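Local coordinates for surface presentation of antigens protein SpaO (Shigella flexneri, PDB 4TT9) that is required for invasion and for secretion of the Ipa invasion antigens, the fragment here being the C-terminal SpoA domain of this type III secretion C-ring protein, at residues 53-56 and 61-64; 66-69 and 74-77. All coordinates share one frame; numbering follows the deposited sequence.

Contact 1: residues 53-56 and 61-64; sequences HVNI and SLVG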
# COMPACT_ATOMS: atom_id res chain seq x y z
N HIS B 53 8.35 -5.92 1.43
CA HIS B 53 8.71 -4.63 2.01
C HIS B 53 7.56 -3.64 1.99
O HIS B 53 7.71 -2.52 1.52
CB HIS B 53 9.91 -4.01 1.27
CG HIS B 53 11.19 -4.75 1.48
ND1 HIS B 53 11.48 -5.93 0.83
CD2 HIS B 53 12.27 -4.47 2.24
CE1 HIS B 53 12.68 -6.35 1.19
NE2 HIS B 53 13.18 -5.48 2.05
N VAL B 54 6.40 -4.06 2.50
CA VAL B 54 5.28 -3.14 2.67
C VAL B 54 5.59 -2.23 3.85
O VAL B 54 6.05 -2.69 4.89
CB VAL B 54 4.00 -3.89 3.01
CG1 VAL B 54 2.80 -2.99 2.82
CG2 VAL B 54 3.89 -5.12 2.14
N ASN B 55 5.33 -0.94 3.66
CA ASN B 55 5.51 0.06 4.72
C ASN B 55 4.20 0.30 5.42
O ASN B 55 3.18 0.54 4.77
CB ASN B 55 6.00 1.38 4.13
CG ASN B 55 7.41 1.30 3.65
OD1 ASN B 55 8.13 0.37 4.00
ND2 ASN B 55 7.83 2.27 2.87
N ILE B 56 4.20 0.23 6.74
CA ILE B 56 2.97 0.43 7.47
C ILE B 56 2.98 1.82 8.06
O ILE B 56 3.91 2.18 8.79
CB ILE B 56 2.76 -0.64 8.54
CG1 ILE B 56 3.10 -2.01 7.95
CG2 ILE B 56 1.33 -0.60 9.07
CD1 ILE B 56 2.99 -3.17 8.92
N SER B 61 2.47 8.53 9.46
CA SER B 61 3.73 8.21 10.14
C SER B 61 4.17 6.76 9.90
O SER B 61 3.39 5.84 10.05
CB SER B 61 3.61 8.46 11.65
OG SER B 61 3.83 9.82 12.00
N LEU B 62 5.44 6.59 9.54
CA LEU B 62 6.05 5.27 9.38
C LEU B 62 6.18 4.59 10.73
O LEU B 62 6.97 5.02 11.57
CB LEU B 62 7.45 5.40 8.80
CG LEU B 62 8.12 4.10 8.31
CD1 LEU B 62 7.41 3.60 7.07
CD2 LEU B 62 9.61 4.26 8.05
N VAL B 63 5.42 3.52 10.93
CA VAL B 63 5.48 2.83 12.20
C VAL B 63 6.06 1.43 12.06
O VAL B 63 6.21 0.73 13.05
CB VAL B 63 4.10 2.73 12.83
CG1 VAL B 63 3.64 4.09 13.26
CG2 VAL B 63 3.13 2.15 11.84
N GLY B 64 6.36 1.01 10.84
CA GLY B 64 6.92 -0.32 10.64
C GLY B 64 6.87 -0.80 9.21
O GLY B 64 6.53 -0.05 8.30
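Ile56 lays its CB and CG1 over the carbonyl of Gly64, CB coming to 3.8 Å from Gly64 O, in a classic beta bulge of the antiparallel hairpin formed by strands 54-58 and 61-70. Two successive residues, Val63 and Gly64, face Ile56. Its carbonyl oxygen takes a nearly straight bond from Val63 N (Val63 N to Ile56 O 2.9 Å), the donor lying almost in line with the C=O bond, and a weak one from Gly64 N at 3.4 Å from the same Ile56 O. In return Ile56 N reaches Gly64 O at 2.8 Å, from well above the carbonyl plane. The N-to-C directions of the two short segments stand at 113°, far from a flat antiparallel pair. Gly64 carries the bulge with a fully extended backbone (phi 164°). Where Asn55 and Leu62 meet, the leucine runs its CD1 obliquely across Asn55 CB at 3.9 Å, while Asn55 OD1 is hydrogen-bonded to His65. Trp82 packs on both Ile56 and Val63. Val63 CG2, set between its own backbone N and carbonyl carbon (CG1 at chi1 -69°), presses to 3.1 Å from Ile56 O.

Contact 2: residues 66-69 and 74-77; sequences GELV and GYGI
Tyr75 meets strand 66-69 through ring atom CD1, which lies 3.7 Å from Leu68 CD1 and also close to Val69 O, both approaching the ring obliquely. The leucine gets there because its CG stands anti to the backbone N (chi1 168°), which brings CD1 over to strand 75-77, against the Tyr75 ring and the Gly76 carbonyl. Tyr75 CA adds a C-H...O contact to the same Val69 oxygen, at 3.4 Å. Gly76 follows, paired with Val69 in the hydrogen-bonded position of this antiparallel hairpin. Val69 N gives a bond to Gly76 O, and Gly76 N gives one to Val69 O; each is 2.9 Å long and close to straight, the second lying in the plane of the accepting carbonyl. Val69 CG2 lies against the Gly76 carbonyl, 3.5 Å from Gly76 O. Ile77 comes next, opposite Leu68 in a non-hydrogen-bonded pair, its CA 3.3 Å from Glu67 O in another C-H...O contact. Its CG2 branch, anti to the backbone N, packs on Gly66 CA at 3.8 Å, where the glycine presents bare backbone. In the second subunit, a strand pairs antiparallel with Tyr75 and Ile77, continuing the sheet across the interface, and Leu68 packs on its counterpart Leu68. The chemistry is thus mainly that of a backbone ladder, two strong N-H...O bonds supplemented by C-H...O contacts, with Leu68, Tyr75 and Ile77 packing on the second subunit as well.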
# COMPACT_ATOMS: atom_id res chain seq x y z
N GLY B 66 6.06 -4.55 6.73
CA GLY B 66 5.52 -5.89 6.76
C GLY B 66 5.61 -6.65 5.44
O GLY B 66 6.00 -6.11 4.41
N GLU B 67 5.21 -7.91 5.48
CA GLU B 67 5.27 -8.75 4.30
C GLU B 67 3.86 -9.20 3.95
O GLU B 67 3.12 -9.65 4.82
CB GLU B 67 6.15 -9.97 4.57
CG GLU B 67 7.40 -9.64 5.38
CD GLU B 67 7.96 -10.83 6.14
OE1 GLU B 67 7.80 -11.97 5.64
OE2 GLU B 67 8.54 -10.63 7.23
N LEU B 68 3.48 -9.09 2.69
CA LEU B 68 2.17 -9.53 2.26
C LEU B 68 2.22 -11.03 2.05
O LEU B 68 3.11 -11.54 1.38
CB LEU B 68 1.75 -8.83 0.97
CG LEU B 68 0.53 -9.35 0.20
CD1 LEU B 68 -0.72 -9.15 0.99
CD2 LEU B 68 0.43 -8.63 -1.12
N VAL B 69 1.27 -11.73 2.66
CA VAL B 69 1.18 -13.17 2.49
C VAL B 69 -0.24 -13.59 2.13
O VAL B 69 -1.21 -12.94 2.53
CB VAL B 69 1.64 -13.92 3.76
CG1 VAL B 69 3.12 -13.68 4.01
CG2 VAL B 69 0.83 -13.48 4.96
N GLY B 74 -7.92 -15.35 2.66
CA GLY B 74 -7.55 -13.96 2.83
C GLY B 74 -6.11 -13.64 2.50
O GLY B 74 -5.32 -14.52 2.12
N TYR B 75 -5.78 -12.36 2.65
CA TYR B 75 -4.42 -11.88 2.59
C TYR B 75 -4.10 -11.23 3.92
O TYR B 75 -4.99 -10.69 4.57
CB TYR B 75 -4.27 -10.83 1.50
CG TYR B 75 -4.18 -11.39 0.11
CD1 TYR B 75 -2.96 -11.78 -0.42
CD2 TYR B 75 -5.31 -11.54 -0.67
CE1 TYR B 75 -2.87 -12.30 -1.68
CE2 TYR B 75 -5.22 -12.07 -1.94
CZ TYR B 75 -4.00 -12.45 -2.43
OH TYR B 75 -3.89 -12.97 -3.69
N GLY B 76 -2.85 -11.28 4.32
CA GLY B 76 -2.46 -10.70 5.59
C GLY B 76 -1.13 -10.01 5.43
O GLY B 76 -0.43 -10.25 4.44
N ILE B 77 -0.80 -9.13 6.38
CA ILE B 77 0.51 -8.48 6.39
C ILE B 77 1.24 -8.89 7.65
O ILE B 77 0.95 -8.38 8.73
CB ILE B 77 0.41 -6.93 6.29
CG1 ILE B 77 0.11 -6.50 4.86
CG2 ILE B 77 1.72 -6.26 6.69
CD1 ILE B 77 -1.36 -6.40 4.56

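In the fold
The two contacts lie in series along the chain, contact 1 before contact 2, and their centres are about 13 Å apart. Strand 61-70 serves both: its beginning pairs with strand 54-58 and its later part with strand 75-79, so successive hairpins build one antiparallel sheet. They also touch directly, through a probable hydrogen bond between Val54 O and Gly66 N and through Ile56 CD1 packing on Ile77 CG2. Both belong to the SpoA domain, of the FliN C-terminal family. Contact 1 reaches the second subunit through Ile56, on Phe44 of that chain, and contact 2 does so more extensively, Leu68 of the shared strand packing there while strand 75-79 extends the sheet into it.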